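Local coordinates for pentafunctional AROM polypeptide (Schizosaccharomyces pombe, PDB 5SWV), which probably catalyses two successive steps of the shikimate pathway in this part of the chain, the dehydration of 3-dehydroquinate and the reduction of 3-dehydroshikimate, at residues V460-L465 with M487-D492; I447-E452 with L482-M487; V297-D302 with D343-R348. One frame throughout, in Å; residues are numbered along the deposited sequence.

Contact 1 of 3, residues V460-L465 with M487-D492; sequences VIKALL and MAVASD
Leu465 and Val489 meet with their side chains at about a right angle, Leu465 CD1 lying 3.9 Å from Val489 CG1. The same leucine methyl also reaches the backbone of the second helix, 4.1 Å from Ala490 CA, and there the single methyl of alanine lets a long side chain come close to the helix. Both branches of Val489 take part. CG1, anti to the backbone N (chi1 170°), meets Leu465 CD1 and also lies beside CG of Lys462, whose chain crosses the valine at roughly a right angle too. Lys462 NZ stops 4.2 Å from Val489 CG2, the ammonium group turned there by the bend at chi4 (62°).

These helices, 455-466 and 485-492, are neighbours on one face of the six-stranded parallel sheet, whose strand order 3-2-1-4-5-6 is that of the Rossmann-like domain of shikimate dehydrogenases. Helix 455-466 is the crossover from strand 440-445 to strand 472-476. The two axes run nearly side by side, 10.0 Å apart and crossing at -28°.

Residue types follow depth. Leu465 and Ala490 sit against the sheet, reaching Val443 and Phe474 respectively; partly exposed Val489 packs its branched group on Leu465; and Lys462 lays its methylenes along the outer margin while remaining exposed to solvent.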
# COMPACT_ATOMS: atom_id res chain seq x y z
N VAL A 460 -13.88 35.18 0.98
CA VAL A 460 -14.62 33.97 1.39
C VAL A 460 -13.66 32.88 1.86
O VAL A 460 -13.92 32.19 2.86
CB VAL A 460 -15.46 33.40 0.22
CG1 VAL A 460 -16.28 32.19 0.67
CG2 VAL A 460 -16.36 34.46 -0.38
N ILE A 461 -12.57 32.71 1.12
CA ILE A 461 -11.54 31.73 1.45
C ILE A 461 -10.94 32.05 2.82
O ILE A 461 -10.88 31.17 3.68
CB ILE A 461 -10.44 31.69 0.36
CG1 ILE A 461 -11.02 31.18 -0.96
CG2 ILE A 461 -9.27 30.80 0.80
CD1 ILE A 461 -10.14 31.45 -2.17
N LYS A 462 -10.51 33.30 3.00
CA LYS A 462 -10.05 33.80 4.29
C LYS A 462 -11.01 33.46 5.43
O LYS A 462 -10.59 32.96 6.47
CB LYS A 462 -9.88 35.31 4.25
CG LYS A 462 -8.57 35.77 3.62
CD LYS A 462 -8.56 37.30 3.50
CE LYS A 462 -7.14 37.87 3.49
NZ LYS A 462 -6.36 37.36 2.33
N ALA A 463 -12.29 33.73 5.22
CA ALA A 463 -13.31 33.51 6.24
C ALA A 463 -13.49 32.04 6.62
O ALA A 463 -13.51 31.71 7.80
CB ALA A 463 -14.64 34.09 5.79
N LEU A 464 -13.62 31.17 5.61
CA LEU A 464 -13.81 29.72 5.82
C LEU A 464 -12.62 29.05 6.48
O LEU A 464 -12.80 28.21 7.36
CB LEU A 464 -14.07 29.03 4.48
CG LEU A 464 -15.41 29.36 3.80
CD1 LEU A 464 -15.36 29.05 2.31
CD2 LEU A 464 -16.55 28.63 4.50
N LEU A 465 -11.41 29.41 6.04
CA LEU A 465 -10.19 28.85 6.62
C LEU A 465 -10.02 29.15 8.11
O LEU A 465 -9.36 28.38 8.81
CB LEU A 465 -8.95 29.32 5.84
CG LEU A 465 -8.80 28.80 4.40
CD1 LEU A 465 -7.58 29.42 3.74
CD2 LEU A 465 -8.72 27.29 4.37
N MET A 487 -1.45 29.03 0.44
CA MET A 487 -0.77 28.26 1.48
C MET A 487 -0.40 29.16 2.66
O MET A 487 -0.61 28.77 3.81
CB MET A 487 0.47 27.55 0.93
CG MET A 487 0.51 26.09 1.30
SD MET A 487 1.86 25.17 0.55
CE MET A 487 1.40 25.09 -1.18
N ALA A 488 0.11 30.35 2.37
CA ALA A 488 0.46 31.32 3.42
C ALA A 488 -0.75 31.70 4.28
O ALA A 488 -0.68 31.66 5.52
CB ALA A 488 1.09 32.57 2.83
N VAL A 489 -1.86 32.04 3.61
CA VAL A 489 -3.11 32.41 4.28
C VAL A 489 -3.50 31.29 5.23
O VAL A 489 -3.84 31.53 6.40
CB VAL A 489 -4.27 32.66 3.29
CG1 VAL A 489 -5.60 32.78 4.02
CG2 VAL A 489 -4.01 33.90 2.43
N ALA A 490 -3.44 30.07 4.69
CA ALA A 490 -3.85 28.87 5.40
C ALA A 490 -2.93 28.60 6.57
O ALA A 490 -3.40 28.31 7.67
CB ALA A 490 -3.86 27.68 4.45
N SER A 491 -1.63 28.70 6.32
CA SER A 491 -0.61 28.40 7.34
C SER A 491 -0.71 29.33 8.56
O SER A 491 -0.67 28.86 9.70
CB SER A 491 0.80 28.45 6.73
OG SER A 491 1.77 27.99 7.65
N ASP A 492 -0.87 30.64 8.30
CA ASP A 492 -1.17 31.64 9.35
C ASP A 492 -2.41 31.30 10.18
O ASP A 492 -2.47 31.62 11.37
CB ASP A 492 -1.38 33.03 8.73
CG ASP A 492 -0.12 33.58 8.06
OD1 ASP A 492 1.00 33.06 8.33
OD2 ASP A 492 -0.25 34.54 7.26

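Contact 2 of 3, residues I447-E452 with L482-M487; sequences IPADIE and LHTPLM
Ala449, the residue most covered here, meets both Thr484 and Pro485 where the loop after strand 440-445 comes up against the start of helix 485-492. Its CB points at the threonine, and Ala449 CB rests 3.7 Å from Thr484 CG2. The small alanine side chain suits a place where the backbones come near, with Ala449 CA 5.9 Å from Thr484 CA.

Pro485 approaches from a different quarter, placing the CG-CD edge of its ring against the loop backbone. Ala449 O lies 3.4 Å from Pro485 CG, and Ala449 CB is 4.4 Å from Pro485 CD, a looser apolar touch. Proline suits this place because its fixed phi agrees with a helical first turn, in which the missing N-H costs nothing.

Thr484 divides its branches between two tasks. With chi1 at 73°, OG1 is tucked back over the threonine's own backbone, toward the helix start, where Thr484 OG1 accepts a hydrogen bond from Met487 N (3.1 Å, N-H...O angle 162°). The methyl CG2 is thereby left for Ala449. Asp476, at the end of strand 472-476, gives OG1 a second hydrogen-bonding partner, so the buried hydroxyl is gripped twice and its rotation fixed.

Thr484 is thus the N-cap of helix 485-492, and Pro485 opens its first turn. The capped end stands beside the loops at the carboxyl ends of the parallel strands, the side on which Rossmann-like domains generally bind their dinucleotide.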
# COMPACT_ATOMS: atom_id res chain seq x y z
N ILE A 447 -6.70 25.85 -8.30
CA ILE A 447 -6.60 26.99 -9.21
C ILE A 447 -5.13 27.39 -9.36
O ILE A 447 -4.28 26.89 -8.59
CB ILE A 447 -7.52 28.16 -8.75
CG1 ILE A 447 -6.99 28.85 -7.49
CG2 ILE A 447 -8.94 27.64 -8.55
CD1 ILE A 447 -7.92 29.89 -6.93
N PRO A 448 -4.80 28.25 -10.37
CA PRO A 448 -3.42 28.72 -10.55
C PRO A 448 -2.94 29.57 -9.38
O PRO A 448 -3.74 30.29 -8.77
CB PRO A 448 -3.50 29.58 -11.83
CG PRO A 448 -4.80 29.24 -12.48
CD PRO A 448 -5.71 28.89 -11.34
N ALA A 449 -1.64 29.49 -9.07
CA ALA A 449 -1.04 30.19 -7.92
C ALA A 449 -0.30 31.48 -8.28
O ALA A 449 -0.07 32.31 -7.41
CB ALA A 449 -0.09 29.26 -7.18
N ASP A 450 0.08 31.63 -9.55
CA ASP A 450 0.78 32.83 -10.02
C ASP A 450 -0.16 34.02 -10.35
O ASP A 450 0.30 35.01 -10.91
CB ASP A 450 1.68 32.48 -11.23
CG ASP A 450 0.93 31.79 -12.40
OD1 ASP A 450 -0.33 31.73 -12.42
OD2 ASP A 450 1.62 31.30 -13.31
N ILE A 451 -1.44 33.92 -10.00
CA ILE A 451 -2.43 34.98 -10.22
C ILE A 451 -3.14 35.26 -8.91
O ILE A 451 -3.70 34.35 -8.32
CB ILE A 451 -3.51 34.55 -11.25
CG1 ILE A 451 -2.89 34.15 -12.61
CG2 ILE A 451 -4.58 35.63 -11.41
CD1 ILE A 451 -2.01 35.19 -13.27
N GLU A 452 -3.14 36.51 -8.46
CA GLU A 452 -3.85 36.84 -7.24
C GLU A 452 -5.34 36.90 -7.56
O GLU A 452 -5.72 37.32 -8.64
CB GLU A 452 -3.36 38.15 -6.60
CG GLU A 452 -3.38 38.09 -5.07
CD GLU A 452 -3.34 39.45 -4.38
OE1 GLU A 452 -3.01 39.49 -3.17
OE2 GLU A 452 -3.64 40.47 -5.03
N LEU A 482 6.61 27.23 -5.26
CA LEU A 482 6.56 26.09 -4.33
C LEU A 482 5.68 26.41 -3.12
O LEU A 482 4.75 25.65 -2.83
CB LEU A 482 7.98 25.69 -3.85
CG LEU A 482 8.92 25.03 -4.87
CD1 LEU A 482 10.39 25.08 -4.45
CD2 LEU A 482 8.47 23.60 -5.13
N HIS A 483 6.00 27.51 -2.43
CA HIS A 483 5.12 28.11 -1.39
C HIS A 483 4.17 29.10 -2.08
O HIS A 483 4.62 30.11 -2.62
CB HIS A 483 5.92 28.88 -0.32
CG HIS A 483 6.84 28.03 0.51
ND1 HIS A 483 8.18 27.86 0.20
CD2 HIS A 483 6.64 27.35 1.66
CE1 HIS A 483 8.75 27.09 1.11
NE2 HIS A 483 7.83 26.77 2.01
N THR A 484 2.86 28.81 -2.07
CA THR A 484 1.87 29.61 -2.81
C THR A 484 1.25 30.70 -1.95
O THR A 484 1.34 30.65 -0.72
CB THR A 484 0.70 28.75 -3.39
OG1 THR A 484 -0.18 28.33 -2.34
CG2 THR A 484 1.22 27.54 -4.14
N PRO A 485 0.61 31.69 -2.59
CA PRO A 485 -0.22 32.68 -1.89
C PRO A 485 -1.20 32.08 -0.87
O PRO A 485 -1.17 32.46 0.30
CB PRO A 485 -0.98 33.36 -3.04
CG PRO A 485 -0.04 33.29 -4.19
CD PRO A 485 0.85 32.10 -3.99
N LEU A 486 -2.04 31.14 -1.31
CA LEU A 486 -3.09 30.57 -0.45
C LEU A 486 -2.53 29.75 0.70
O LEU A 486 -3.09 29.76 1.80
CB LEU A 486 -4.06 29.69 -1.24
CG LEU A 486 -5.11 30.41 -2.09
CD1 LEU A 486 -5.99 29.38 -2.76
CD2 LEU A 486 -5.95 31.36 -1.25
N MET A 487 -1.45 29.03 0.44
CA MET A 487 -0.77 28.26 1.48
C MET A 487 -0.40 29.16 2.66
O MET A 487 -0.61 28.77 3.81
CB MET A 487 0.47 27.55 0.93
CG MET A 487 0.51 26.09 1.30
SD MET A 487 1.86 25.17 0.55
CE MET A 487 1.40 25.09 -1.18

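Contact 3 of 3, residues V297-D302 with D343-R348; sequences VLNLPD and DKLVLR
Leu298 and Asn299 stand over Leu345 and Leu347 of the strand that begins at Leu345. The backbones keep well apart: Leu298 CA is 8.5 Å from Leu347 CA, and Asn299 CA is 8.3 Å from Leu345 CA. Residues 297-298 belong to a weakly bonded helix leading into a loop, and within this segment Leu300 N bonds to Val297 O (3.2 Å). The strand, by contrast, is extended and pairs with strand 335-340. Segment 297-302 lies in the shikimate dehydrogenase substrate-binding domain and packs on the mixed sheet to which strand 345-350 belongs. Two leucines separated by one residue in an extended chain fall on the same face, and so both point at segment 297-302.

Leu298 and Leu347 form the inner half of the contact. Their side chains cross obliquely, with methyl against methyl at 4.1 Å between Leu298 CD1 and Leu347 CD1. Both also touch Ile336 of the next strand, and Leu298 goes on to Phe257 and Phe303, so aliphatic and aromatic groups together pack between the helix and the sheet.

Leu345 works nearer the surface and meets polar atoms. Its CG stands anti to the backbone N (chi1 -177°), and chi2 (58°) then turns CD2 toward Leu298 and Asn299. Leu345 CD2 comes within 3.5 Å of Leu298 O and 3.7 Å of Asn299 OD1. Asn299 is exposed, a place that suits a polar amide; its OD1 makes only van der Waals contact with the leucine methyl.

The two segments therefore meet by apolar and van der Waals contact, with no directional bond between them, while hydrogen bonding to neighbouring strands secures the strand itself.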
# COMPACT_ATOMS: atom_id res chain seq x y z
N VAL A 297 6.68 1.69 -29.10
CA VAL A 297 7.23 1.58 -27.74
C VAL A 297 6.40 0.61 -26.92
O VAL A 297 6.94 -0.21 -26.17
CB VAL A 297 7.25 2.95 -27.03
CG1 VAL A 297 7.77 2.83 -25.60
CG2 VAL A 297 8.08 3.95 -27.83
N LEU A 298 5.08 0.73 -27.05
CA LEU A 298 4.13 -0.12 -26.35
C LEU A 298 4.28 -1.59 -26.73
O LEU A 298 3.91 -2.46 -25.94
CB LEU A 298 2.69 0.31 -26.63
CG LEU A 298 2.23 1.74 -26.29
CD1 LEU A 298 0.76 1.90 -26.64
CD2 LEU A 298 2.46 2.12 -24.84
N ASN A 299 4.79 -1.86 -27.93
CA ASN A 299 5.03 -3.23 -28.41
C ASN A 299 6.45 -3.77 -28.23
O ASN A 299 6.73 -4.89 -28.66
CB ASN A 299 4.63 -3.36 -29.89
CG ASN A 299 3.14 -3.22 -30.11
OD1 ASN A 299 2.34 -3.58 -29.25
ND2 ASN A 299 2.76 -2.70 -31.26
N LEU A 300 7.35 -3.01 -27.59
CA LEU A 300 8.70 -3.53 -27.32
C LEU A 300 8.58 -4.78 -26.47
O LEU A 300 7.73 -4.85 -25.60
CB LEU A 300 9.57 -2.50 -26.61
CG LEU A 300 9.98 -1.27 -27.43
CD1 LEU A 300 10.67 -0.29 -26.50
CD2 LEU A 300 10.88 -1.62 -28.61
N PRO A 301 9.41 -5.80 -26.73
CA PRO A 301 9.27 -7.04 -25.92
C PRO A 301 9.44 -6.82 -24.40
O PRO A 301 8.78 -7.48 -23.60
CB PRO A 301 10.36 -7.97 -26.49
CG PRO A 301 11.33 -7.06 -27.18
CD PRO A 301 10.54 -5.88 -27.68
N ASP A 302 10.29 -5.86 -24.03
CA ASP A 302 10.62 -5.56 -22.62
C ASP A 302 9.90 -4.31 -22.02
O ASP A 302 10.34 -3.77 -21.00
CB ASP A 302 12.14 -5.42 -22.49
CG ASP A 302 12.75 -4.39 -23.46
OD1 ASP A 302 12.05 -3.92 -24.39
OD2 ASP A 302 13.95 -4.06 -23.31
N ASP A 343 0.69 -15.21 -24.46
CA ASP A 343 1.44 -14.52 -25.52
C ASP A 343 0.64 -13.35 -26.12
O ASP A 343 1.06 -12.74 -27.11
CB ASP A 343 1.86 -15.53 -26.62
CG ASP A 343 3.26 -16.09 -26.40
OD1 ASP A 343 4.22 -15.28 -26.41
OD2 ASP A 343 3.41 -17.32 -26.24
N LYS A 344 -0.48 -13.01 -25.49
CA LYS A 344 -1.32 -11.88 -25.89
C LYS A 344 -0.91 -10.69 -25.03
O LYS A 344 -0.75 -10.82 -23.81
CB LYS A 344 -2.81 -12.16 -25.63
CG LYS A 344 -3.30 -13.59 -25.90
CD LYS A 344 -4.35 -14.04 -24.87
CE LYS A 344 -3.75 -14.91 -23.75
NZ LYS A 344 -3.20 -16.21 -24.23
N LEU A 345 -0.73 -9.53 -25.66
CA LEU A 345 -0.53 -8.28 -24.94
C LEU A 345 -1.87 -7.59 -24.71
O LEU A 345 -2.63 -7.37 -25.65
CB LEU A 345 0.40 -7.34 -25.73
CG LEU A 345 0.75 -6.01 -25.05
CD1 LEU A 345 1.42 -6.24 -23.69
CD2 LEU A 345 1.62 -5.16 -25.96
N VAL A 346 -2.15 -7.24 -23.46
CA VAL A 346 -3.33 -6.43 -23.11
C VAL A 346 -2.82 -5.15 -22.48
O VAL A 346 -1.99 -5.18 -21.58
CB VAL A 346 -4.23 -7.20 -22.11
CG1 VAL A 346 -5.25 -6.29 -21.44
CG2 VAL A 346 -4.90 -8.36 -22.83
N LEU A 347 -3.31 -4.02 -22.97
CA LEU A 347 -2.92 -2.73 -22.42
C LEU A 347 -4.05 -2.16 -21.57
O LEU A 347 -5.20 -2.04 -22.03
CB LEU A 347 -2.54 -1.76 -23.53
CG LEU A 347 -1.33 -2.20 -24.38
CD1 LEU A 347 -1.33 -1.48 -25.72
CD2 LEU A 347 -0.01 -2.02 -23.62
N ARG A 348 -3.72 -1.83 -20.32
CA ARG A 348 -4.67 -1.29 -19.38
C ARG A 348 -4.30 0.15 -19.08
O ARG A 348 -3.19 0.42 -18.66
CB ARG A 348 -4.64 -2.13 -18.11
CG ARG A 348 -5.68 -1.75 -17.07
CD ARG A 348 -5.45 -2.52 -15.78
NE ARG A 348 -6.35 -2.09 -14.72
CZ ARG A 348 -7.64 -2.41 -14.64
NH1 ARG A 348 -8.22 -3.17 -15.57
NH2 ARG A 348 -8.37 -1.95 -13.62

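Overall arrangement
Contacts 1 and 2 belong to the Rossmann-like sheet domain and share helix 485-492, with Met487 common to both; they touch through Ile461 CG2 and Leu486 CD2, 3.9 Å apart. Contact 1 joins the flank of that helix to its neighbour, whereas contact 2 sets its amino end against a loop, and there one touching residue, Thr484, also caps its own helix. Contact 3 lies in the substrate-binding domain with its mixed sheet, its centre about 48 Å from that of contact 1. Backbone oxygens meet carbon in contacts 2 and 3 but not in contact 1. All three are partly buried, with inward Leu465, Thr484 or Leu298 and exposed Lys462, Pro485 or Asn299.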